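Local coordinates for protein beta-hexosaminidase Amuc_2018 (Akkermansia muciniphila, PDB 6JEB) that hydrolyses terminal non-reducing N-acetylhexosamine residues, releasing beta-linked N-acetylglucosamine and N-acetylgalactosamine units from glycans and chitobiose, at residues E18-L26 with L62-L72; A259-C270 with E282-F290. One frame throughout, in Å; residues are numbered along the deposited sequence. Where two conformers were deposited one is given.

Interaction 1. Residues E18-L26 with L62-L72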
loop_
_atom_site.group_PDB
_atom_site.type_symbol
_atom_site.label_atom_id
_atom_site.label_comp_id
_atom_site.label_asym_id
_atom_site.label_seq_id
_atom_site.Cartn_x
_atom_site.Cartn_y
_atom_site.Cartn_z
ATOM N N GLU A 18 2.062 -0.961 40.018
ATOM C CA GLU A 18 1.882 0.463 40.249
ATOM C C GLU A 18 1.038 1.081 39.139
ATOM O O GLU A 18 0.842 0.500 38.067
ATOM C CB GLU A 18 3.235 1.178 40.310
ATOM C CG GLU A 18 4.152 0.724 41.435
ATOM C CD GLU A 18 4.938 -0.530 41.091
ATOM O OE1 GLU A 18 5.091 -0.844 39.889
ATOM O OE2 GLU A 18 5.406 -1.205 42.031
ATOM N N THR A 19 0.541 2.284 39.410
ATOM C CA THR A 19 -0.280 3.045 38.482
ATOM C C THR A 19 0.456 4.318 38.099
ATOM O O THR A 19 1.141 4.920 38.933
ATOM C CB THR A 19 -1.613 3.412 39.148
ATOM O OG1 THR A 19 -2.306 2.212 39.515
ATOM C CG2 THR A 19 -2.485 4.226 38.208
ATOM N N ALA A 20 0.326 4.721 36.836
ATOM C CA ALA A 20 0.916 5.953 36.330
ATOM C C ALA A 20 -0.191 6.920 35.931
ATOM O O ALA A 20 -1.112 6.548 35.196
ATOM C CB ALA A 20 1.808 5.669 35.116
ATOM N N LYS A 21 -0.093 8.159 36.410
ATOM C CA LYS A 21 -0.997 9.228 36.007
ATOM C C LYS A 21 -0.287 10.294 35.192
ATOM O O LYS A 21 -0.877 11.339 34.889
ATOM C CB LYS A 21 -1.703 9.836 37.221
ATOM C CG LYS A 21 -2.738 8.906 37.819
ATOM C CD LYS A 21 -3.397 9.499 39.047
ATOM C CE LYS A 21 -4.383 8.507 39.639
ATOM N NZ LYS A 21 -5.044 9.030 40.860
ATOM N N THR A 22 0.968 10.051 34.830
ATOM C CA THR A 22 1.710 10.919 33.939
ATOM C C THR A 22 2.508 10.045 32.988
ATOM O O THR A 22 2.916 8.933 33.336
ATOM C CB THR A 22 2.651 11.863 34.706
ATOM O OG1 THR A 22 3.379 12.664 33.771
ATOM C CG2 THR A 22 3.636 11.080 35.571
ATOM N N LEU A 23 2.691 10.549 31.770
ATOM C CA LEU A 23 3.518 9.900 30.763
ATOM C C LEU A 23 4.613 10.835 30.269
ATOM O O LEU A 23 5.111 10.675 29.149
ATOM C CB LEU A 23 2.660 9.360 29.615
ATOM C CG LEU A 23 1.926 8.060 29.951
ATOM C CD1 LEU A 23 0.760 7.816 28.999
ATOM C CD2 LEU A 23 2.901 6.879 29.942
ATOM N N GLN A 24 4.984 11.814 31.091
ATOM C CA GLN A 24 6.109 12.682 30.789
ATOM C C GLN A 24 7.333 11.839 30.473
ATOM O O GLN A 24 7.655 10.894 31.191
ATOM C CB GLN A 24 6.396 13.573 32.001
ATOM C CG GLN A 24 7.698 14.348 31.911
ATOM C CD GLN A 24 8.048 15.062 33.211
ATOM O OE1 GLN A 24 7.167 15.390 34.008
ATOM N NE2 GLN A 24 9.341 15.303 33.430
ATOM N N LEU A 25 8.005 12.174 29.385
ATOM C CA LEU A 25 9.166 11.407 28.958
ATOM C C LEU A 25 10.366 11.830 29.805
ATOM O O LEU A 25 10.833 12.970 29.711
ATOM C CB LEU A 25 9.389 11.641 27.470
ATOM C CG LEU A 25 10.283 10.664 26.728
ATOM C CD1 LEU A 25 9.848 9.211 26.959
ATOM C CD2 LEU A 25 10.310 11.008 25.234
ATOM N N LEU A 26 10.860 10.911 30.643
ATOM C CA LEU A 26 11.961 11.188 31.561
ATOM C C LEU A 26 13.323 10.902 30.951
ATOM O O LEU A 26 14.324 11.511 31.360
ATOM C CB LEU A 26 11.818 10.332 32.823
ATOM C CG LEU A 26 10.539 10.533 33.632
ATOM C CD1 LEU A 26 10.473 9.522 34.772
ATOM C CD2 LEU A 26 10.491 11.959 34.158
ATOM N N LEU A 62 7.806 6.190 20.131
ATOM C CA LEU A 62 7.009 7.399 20.299
ATOM C C LEU A 62 5.569 7.191 19.841
ATOM O O LEU A 62 4.652 7.797 20.406
ATOM C CB LEU A 62 7.676 8.577 19.576
ATOM C CG LEU A 62 9.016 9.035 20.162
ATOM C CD1 LEU A 62 9.717 10.037 19.240
ATOM C CD2 LEU A 62 8.820 9.620 21.560
ATOM N N ALA A 63 5.349 6.343 18.826
ATOM C CA ALA A 63 3.985 6.024 18.410
ATOM C C ALA A 63 3.238 5.263 19.503
ATOM O O ALA A 63 2.050 5.518 19.751
ATOM C CB ALA A 63 4.005 5.222 17.108
ATOM N N THR A 64 3.913 4.326 20.169
ATOM C CA THR A 64 3.292 3.661 21.308
ATOM C C THR A 64 3.009 4.648 22.431
ATOM O O THR A 64 1.930 4.619 23.037
ATOM C CB THR A 64 4.201 2.530 21.779
ATOM O OG1 THR A 64 4.245 1.537 20.748
ATOM C CG2 THR A 64 3.685 1.911 23.083
ATOM N N LEU A 65 3.963 5.534 22.721
ATOM C CA LEU A 65 3.748 6.549 23.749
ATOM C C LEU A 65 2.535 7.415 23.421
ATOM O O LEU A 65 1.766 7.787 24.317
ATOM C CB LEU A 65 5.007 7.402 23.899
ATOM C CG LEU A 65 5.055 8.420 25.035
ATOM C CD1 LEU A 65 4.839 7.723 26.364
ATOM C CD2 LEU A 65 6.390 9.166 25.013
ATOM N N ARG A 66 2.345 7.733 22.139
ATOM C CA ARG A 66 1.187 8.514 21.718
ATOM C C ARG A 66 -0.110 7.781 22.047
ATOM O O ARG A 66 -1.064 8.379 22.558
ATOM C CB ARG A 66 1.317 8.787 20.215
ATOM C CG ARG A 66 0.245 9.636 19.580
ATOM C CD ARG A 66 0.693 10.124 18.185
ATOM N NE ARG A 66 1.120 9.019 17.328
ATOM C CZ ARG A 66 1.963 9.130 16.302
ATOM N NH1 ARG A 66 2.494 10.307 15.976
ATOM N NH2 ARG A 66 2.269 8.058 15.592
ATOM N N GLN A 67 -0.161 6.473 21.754
ATOM C CA GLN A 67 -1.365 5.705 22.061
ATOM C C GLN A 67 -1.587 5.612 23.564
ATOM O O GLN A 67 -2.731 5.689 24.033
ATOM C CB GLN A 67 -1.301 4.314 21.426
ATOM C CG GLN A 67 -1.354 4.359 19.907
ATOM C CD GLN A 67 -1.762 3.033 19.292
ATOM O OE1 GLN A 67 -1.956 2.040 19.997
ATOM N NE2 GLN A 67 -1.908 3.011 17.971
ATOM N N LEU A 68 -0.509 5.452 24.338
ATOM C CA LEU A 68 -0.647 5.419 25.792
ATOM C C LEU A 68 -1.131 6.759 26.329
ATOM O O LEU A 68 -1.914 6.801 27.286
ATOM C CB LEU A 68 0.675 5.021 26.445
ATOM C CG LEU A 68 1.093 3.566 26.248
ATOM C CD1 LEU A 68 2.464 3.364 26.857
ATOM C CD2 LEU A 68 0.069 2.619 26.868
ATOM N N ARG A 69 -0.675 7.864 25.729
ATOM C CA ARG A 69 -1.173 9.174 26.139
ATOM C C ARG A 69 -2.654 9.325 25.823
ATOM O O ARG A 69 -3.408 9.906 26.618
ATOM C CB ARG A 69 -0.346 10.284 25.494
ATOM C CG ARG A 69 1.040 10.371 26.086
ATOM C CD ARG A 69 1.945 11.354 25.389
ATOM N NE ARG A 69 3.160 11.521 26.182
ATOM C CZ ARG A 69 4.314 11.984 25.722
ATOM N NH1 ARG A 69 4.439 12.333 24.445
ATOM N NH2 ARG A 69 5.346 12.090 26.548
ATOM N N ASP A 70 -3.090 8.813 24.668
ATOM C CA ASP A 70 -4.514 8.839 24.353
ATOM C C ASP A 70 -5.307 7.990 25.341
ATOM O O ASP A 70 -6.397 8.382 25.776
ATOM C CB ASP A 70 -4.751 8.388 22.910
ATOM C CG ASP A 70 -4.211 9.386 21.886
ATOM O OD1 ASP A 70 -3.960 10.555 22.252
ATOM O OD2 ASP A 70 -4.042 9.000 20.709
ATOM N N GLN A 71 -4.766 6.829 25.722
ATOM C CA GLN A 71 -5.429 6.011 26.732
ATOM C C GLN A 71 -5.512 6.743 28.070
ATOM O O GLN A 71 -6.585 6.816 28.691
ATOM C CB GLN A 71 -4.717 4.665 26.887
ATOM C CG GLN A 71 -5.444 3.751 27.872
ATOM C CD GLN A 71 -4.810 2.377 27.998
ATOM O OE1 GLN A 71 -3.974 1.985 27.182
ATOM N NE2 GLN A 71 -5.216 1.632 29.019
ATOM N N LEU A 72 -4.391 7.307 28.524
ATOM C CA LEU A 72 -4.377 7.994 29.812
ATOM C C LEU A 72 -5.344 9.173 29.824
ATOM O O LEU A 72 -5.980 9.454 30.848
ATOM C CB LEU A 72 -2.953 8.451 30.137
ATOM C CG LEU A 72 -2.758 9.287 31.405
ATOM C CD1 LEU A 72 -3.215 8.529 32.653
ATOM C CD2 LEU A 72 -1.298 9.724 31.532
#
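Leu62 opens the contact from the helix: its CD2 meets CD2 of Leu25 4.2 Å away. One turn on, Leu65 divides its branches between two partners, CD2 lying 4.0 Å from Leu25 CD1 while CD1 approaches CD2 of Leu23. Leu23 CD1 lies over the Leu68 carbonyl, 3.3 Å from Leu68 O, and against Leu68 CB. The CA-CB bond of Leu23 points toward the helix, and CG beside the backbone N (chi1 -77°) turns the branched end there. Arg69 gives the polar link. Its chain runs extended past Leu23, CG 3.9 Å from Leu23 CD1, and NH2 donates to Leu23 O over 3.0 Å at 161°. The oxygen lies near the guanidinium plane, yet the donor stands above the carbonyl plane. A long side chain with an apolar stem and a charged tip suits this edge, and Leu65 CD2 sits over one guanidinium face, off centre. Leu72 ends the row, CD2 3.7 Å from Lys21 O and 3.8 Å from Leu23 CD1. Leucines three or four residues apart thus make one apolar helix face, packed on the turn from strand 19-20 into strand 25-30 and the start of the latter, in the alpha/beta domain 2 of family 20 hydrolases.

Interaction 2. Residues A259-C270 with E282-F290. With ZN (zinc ion), chain B.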
loop_
_atom_site.group_PDB
_atom_site.type_symbol
_atom_site.label_atom_id
_atom_site.label_comp_id
_atom_site.label_asym_id
_atom_site.label_seq_id
_atom_site.Cartn_x
_atom_site.Cartn_y
_atom_site.Cartn_z
ATOM N N ALA A 259 -2.793 -7.922 -17.475
ATOM C CA ALA A 259 -2.221 -7.505 -18.753
ATOM C C ALA A 259 -2.352 -8.656 -19.745
ATOM O O ALA A 259 -1.360 -9.334 -20.058
ATOM C CB ALA A 259 -0.765 -7.071 -18.592
ATOM N N PRO A 260 -3.555 -8.894 -20.275
ATOM C CA PRO A 260 -3.708 -9.944 -21.287
ATOM C C PRO A 260 -2.919 -9.568 -22.530
ATOM O O PRO A 260 -2.784 -8.392 -22.871
ATOM C CB PRO A 260 -5.213 -9.940 -21.566
ATOM C CG PRO A 260 -5.628 -8.534 -21.304
ATOM C CD PRO A 260 -4.777 -8.080 -20.138
ATOM N N THR A 261 -2.391 -10.578 -23.214
ATOM C CA THR A 261 -1.409 -10.322 -24.261
ATOM C C THR A 261 -1.969 -10.440 -25.674
ATOM O O THR A 261 -1.191 -10.435 -26.632
ATOM C CB THR A 261 -0.197 -11.231 -24.085
ATOM O OG1 THR A 261 -0.642 -12.582 -23.959
ATOM C CG2 THR A 261 0.596 -10.835 -22.835
ATOM N N GLU A 262 -3.294 -10.507 -25.820
ATOM C CA GLU A 262 -3.929 -10.631 -27.131
ATOM C C GLU A 262 -3.385 -9.622 -28.142
ATOM O O GLU A 262 -3.092 -9.975 -29.290
ATOM C CB GLU A 262 -5.440 -10.460 -26.971
ATOM C CG GLU A 262 -6.198 -10.371 -28.276
ATOM C CD GLU A 262 -7.657 -10.017 -28.073
ATOM O OE1 GLU A 262 -8.178 -10.249 -26.962
ATOM O OE2 GLU A 262 -8.280 -9.499 -29.023
ATOM N N LEU A 263 -3.257 -8.352 -27.741
ATOM C CA LEU A 263 -2.834 -7.344 -28.713
ATOM C C LEU A 263 -1.349 -7.446 -29.045
ATOM O O LEU A 263 -0.958 -7.143 -30.179
ATOM C CB LEU A 263 -3.225 -5.931 -28.264
ATOM C CG LEU A 263 -4.735 -5.681 -28.167
ATOM C CD1 LEU A 263 -5.040 -4.198 -27.932
ATOM C CD2 LEU A 263 -5.458 -6.189 -29.412
ATOM N N TRP A 264 -0.509 -7.857 -28.083
ATOM C CA TRP A 264 0.878 -8.175 -28.413
ATOM C C TRP A 264 0.952 -9.315 -29.422
ATOM O O TRP A 264 1.768 -9.281 -30.354
ATOM C CB TRP A 264 1.654 -8.562 -27.156
ATOM C CG TRP A 264 2.168 -7.409 -26.349
ATOM C CD1 TRP A 264 1.978 -6.068 -26.593
ATOM C CD2 TRP A 264 2.989 -7.492 -25.179
ATOM N NE1 TRP A 264 2.618 -5.322 -25.628
ATOM C CE2 TRP A 264 3.247 -6.172 -24.752
ATOM C CE3 TRP A 264 3.530 -8.559 -24.448
ATOM C CZ2 TRP A 264 4.025 -5.888 -23.626
ATOM C CZ3 TRP A 264 4.301 -8.278 -23.331
ATOM C CH2 TRP A 264 4.539 -6.952 -22.927
ATOM N N GLU A 265 0.121 -10.346 -29.240
ATOM C CA GLU A 265 0.133 -11.465 -30.179
ATOM C C GLU A 265 -0.182 -10.994 -31.591
ATOM O O GLU A 265 0.446 -11.448 -32.555
ATOM C CB GLU A 265 -0.861 -12.548 -29.745
ATOM C CG GLU A 265 -0.694 -13.875 -30.494
ATOM C CD GLU A 265 -1.289 -13.850 -31.894
ATOM O OE1 GLU A 265 -2.329 -13.186 -32.087
ATOM O OE2 GLU A 265 -0.708 -14.485 -32.802
ATOM N N LYS A 266 -1.141 -10.070 -31.729
ATOM C CA LYS A 266 -1.604 -9.614 -33.035
ATOM C C LYS A 266 -0.761 -8.498 -33.627
ATOM O O LYS A 266 -0.802 -8.294 -34.846
ATOM C CB LYS A 266 -3.045 -9.103 -32.931
ATOM C CG LYS A 266 -4.060 -10.187 -32.663
ATOM C CD LYS A 266 -5.454 -9.618 -32.515
ATOM C CE LYS A 266 -6.455 -10.736 -32.246
ATOM N NZ LYS A 266 -7.837 -10.220 -32.046
ATOM N N CYS A 267 -0.010 -7.777 -32.801
ATOM C CA CYS A 267 0.716 -6.599 -33.259
ATOM C C CYS A 267 1.708 -6.960 -34.363
ATOM O O CYS A 267 2.531 -7.868 -34.179
ATOM C CB CYS A 267 1.466 -5.979 -32.084
ATOM S SG CYS A 267 2.575 -4.627 -32.562
ATOM N N PRO A 268 1.680 -6.270 -35.509
ATOM C CA PRO A 268 2.635 -6.605 -36.573
ATOM C C PRO A 268 4.077 -6.324 -36.195
ATOM O O PRO A 268 4.979 -7.009 -36.694
ATOM C CB PRO A 268 2.168 -5.743 -37.760
ATOM C CG PRO A 268 1.424 -4.612 -37.121
ATOM C CD PRO A 268 0.745 -5.208 -35.916
ATOM N N LEU A 269 4.325 -5.340 -35.322
ATOM C CA LEU A 269 5.687 -5.092 -34.863
ATOM C C LEU A 269 6.130 -6.160 -33.873
ATOM O O LEU A 269 7.244 -6.688 -33.970
ATOM C CB LEU A 269 5.785 -3.713 -34.211
ATOM C CG LEU A 269 5.419 -2.526 -35.102
ATOM C CD1 LEU A 269 5.535 -1.239 -34.292
ATOM C CD2 LEU A 269 6.301 -2.473 -36.340
ATOM N N CYS A 270 5.272 -6.481 -32.899
ATOM C CA CYS A 270 5.645 -7.474 -31.894
ATOM C C CYS A 270 5.804 -8.865 -32.498
ATOM O O CYS A 270 6.663 -9.634 -32.048
ATOM C CB CYS A 270 4.632 -7.493 -30.749
ATOM S SG CYS A 270 4.665 -6.006 -29.706
ATOM N N GLU A 282 3.960 -14.899 -25.678
ATOM C CA GLU A 282 3.932 -13.549 -25.144
ATOM C C GLU A 282 4.339 -13.484 -23.679
ATOM O O GLU A 282 4.590 -12.382 -23.176
ATOM C CB GLU A 282 2.556 -12.916 -25.371
ATOM C CG GLU A 282 2.237 -12.615 -26.834
ATOM C CD GLU A 282 1.989 -13.873 -27.657
ATOM O OE1 GLU A 282 1.279 -14.784 -27.176
ATOM O OE2 GLU A 282 2.529 -13.963 -28.778
ATOM N N GLN A 283 4.419 -14.625 -22.980
ATOM C CA GLN A 283 5.000 -14.604 -21.641
ATOM C C GLN A 283 6.506 -14.390 -21.705
ATOM O O GLN A 283 7.073 -13.679 -20.868
ATOM C CB GLN A 283 4.644 -15.874 -20.863
ATOM C CG GLN A 283 3.184 -15.965 -20.457
ATOM C CD GLN A 283 2.768 -14.836 -19.530
ATOM O OE1 GLN A 283 3.165 -14.802 -18.367
ATOM N NE2 GLN A 283 1.970 -13.899 -20.043
ATOM N N GLU A 284 7.176 -14.995 -22.690
ATOM C CA GLU A 284 8.580 -14.666 -22.929
ATOM C C GLU A 284 8.734 -13.193 -23.276
ATOM O O GLU A 284 9.685 -12.535 -22.844
ATOM C CB GLU A 284 9.136 -15.514 -24.072
ATOM C CG GLU A 284 9.642 -16.878 -23.677
ATOM C CD GLU A 284 10.446 -17.515 -24.791
ATOM O OE1 GLU A 284 11.622 -17.130 -24.978
ATOM O OE2 GLU A 284 9.891 -18.380 -25.497
ATOM N N GLN A 285 7.797 -12.656 -24.059
ATOM C CA GLN A 285 7.848 -11.236 -24.377
ATOM C C GLN A 285 7.664 -10.391 -23.122
ATOM O O GLN A 285 8.351 -9.380 -22.937
ATOM C CB GLN A 285 6.779 -10.899 -25.410
ATOM C CG GLN A 285 6.926 -9.486 -25.948
ATOM C CD GLN A 285 5.900 -9.139 -27.006
ATOM O OE1 GLN A 285 5.313 -10.020 -27.636
ATOM N NE2 GLN A 285 5.679 -7.847 -27.206
ATOM N N MET A 286 6.742 -10.799 -22.242
ATOM C CA MET A 286 6.527 -10.081 -20.989
ATOM C C MET A 286 7.779 -10.110 -20.122
ATOM O O MET A 286 8.158 -9.092 -19.532
ATOM C CB MET A 286 5.340 -10.692 -20.237
ATOM C CG MET A 286 4.902 -9.927 -18.978
ATOM S SD MET A 286 4.050 -8.368 -19.322
ATOM C CE MET A 286 2.566 -8.936 -20.148
ATOM N N LYS A 287 8.432 -11.270 -20.027
ATOM C CA LYS A 287 9.677 -11.359 -19.267
ATOM C C LYS A 287 10.723 -10.389 -19.807
ATOM O O LYS A 287 11.384 -9.679 -19.040
ATOM C CB LYS A 287 10.202 -12.797 -19.292
ATOM C CG LYS A 287 11.485 -13.007 -18.516
ATOM C CD LYS A 287 11.958 -14.450 -18.633
ATOM C CE LYS A 287 13.197 -14.689 -17.783
ATOM N NZ LYS A 287 12.910 -14.527 -16.321
ATOM N N ALA A 288 10.876 -10.336 -21.131
ATOM C CA ALA A 288 11.858 -9.436 -21.734
ATOM C C ALA A 288 11.480 -7.977 -21.517
ATOM O O ALA A 288 12.355 -7.126 -21.312
ATOM C CB ALA A 288 11.982 -9.730 -23.226
ATOM N N PHE A 289 10.180 -7.670 -21.565
ATOM C CA PHE A 289 9.722 -6.309 -21.319
ATOM C C PHE A 289 10.092 -5.858 -19.911
ATOM O O PHE A 289 10.627 -4.759 -19.714
ATOM C CB PHE A 289 8.206 -6.229 -21.538
ATOM C CG PHE A 289 7.610 -4.906 -21.145
ATOM C CD1 PHE A 289 7.779 -3.792 -21.951
ATOM C CD2 PHE A 289 6.893 -4.768 -19.960
ATOM C CE1 PHE A 289 7.244 -2.559 -21.581
ATOM C CE2 PHE A 289 6.356 -3.538 -19.588
ATOM C CZ PHE A 289 6.529 -2.434 -20.404
ATOM N N PHE A 290 9.815 -6.699 -18.914
ATOM C CA PHE A 290 10.165 -6.346 -17.543
ATOM C C PHE A 290 11.676 -6.259 -17.353
ATOM O O PHE A 290 12.158 -5.403 -16.601
ATOM C CB PHE A 290 9.551 -7.349 -16.568
ATOM C CG PHE A 290 8.073 -7.179 -16.368
ATOM C CD1 PHE A 290 7.476 -5.934 -16.494
ATOM C CD2 PHE A 290 7.285 -8.268 -16.028
ATOM C CE1 PHE A 290 6.107 -5.777 -16.287
ATOM C CE2 PHE A 290 5.917 -8.118 -15.817
ATOM C CZ PHE A 290 5.329 -6.873 -15.953
HETATM ZN ZN ZN B . 3.373 -4.147 -30.416
HETATM O O HOH W 1 0.002 -11.643 -19.245
HETATM O O HOH W 2 -1.116 -14.049 -26.136
HETATM O O HOH W 3 0.576 -14.608 -22.476
#
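Helix 262-266 and helix 282-290 run nearly perpendicular, their axes 10.4 Å apart at 100°, and the backbones come nearest where Thr261, the residue before the first helix, meets Glu282. At that corner Thr261 CB lies 3.5 Å from Glu282 CB, a close fit that suits a short branched residue. Thr261 OG1 also reaches two waters, one bound to Glu282 OE1 and the other to Gln283 NE2, so solvent bridges the polar margin. Asn311 is the stronger polar partner of Gln283. Trp264 carries most of the apolar contact, its broad indole set as a knob among Glu282, Gln285, Met286 and Phe289. The Gln285 amide stacks on one face of the indole, planes 9° apart, with NE2 3.4 Å from Trp264 CD2. Gln285 CG is anti to its backbone N (chi1 -171°) and the chain stays extended beyond it, carrying the amide across the ring to the metal site. Here Cys267 and Cys270, a CxxC pair, bind a zinc ion through SG, and Cys206 and Cys226 complete the four-cysteine site. Cys267 SG also caps the next helix by accepting from Cys270 N, while Gln285 NE2 makes a weak hydrogen bond to Cys270 SG, 3.3 Å long, which probably tempers the thiolate's charge. Arg274 is the stronger polar partner of Gln285. Beyond the ring, Met286 bends so that CE comes 3.7 Å from Trp264 CZ3 and SD sits obliquely beside the indole, as a flexible, unbranched thioether can. The indole edge points at the face of Phe289 in a T-shaped stack, centroids 5.8 Å apart.

How the interactions relate
Interaction 1 and interaction 2 lie on opposite sides of the chain's centre, their own centres 57 Å apart and their nearest atoms about 35 Å apart. They follow in series along the sequence: 18-26 with 62-72 closes within the family 20 domain 2 before 259-270 with 282-290 opens within the catalytic domain. Helix 55-73 packs against the mixed sheet of the first domain, and its far side meets helix 434-452. Helices 262-266 and 282-299 come between strands 251-253 and 303-307 of the eight-stranded parallel barrel. Interaction 2 thus joins a zinc-bearing excursion to the barrel just after the catalytic Glu258, whereas interaction 1 is packing remote from the annotated sites.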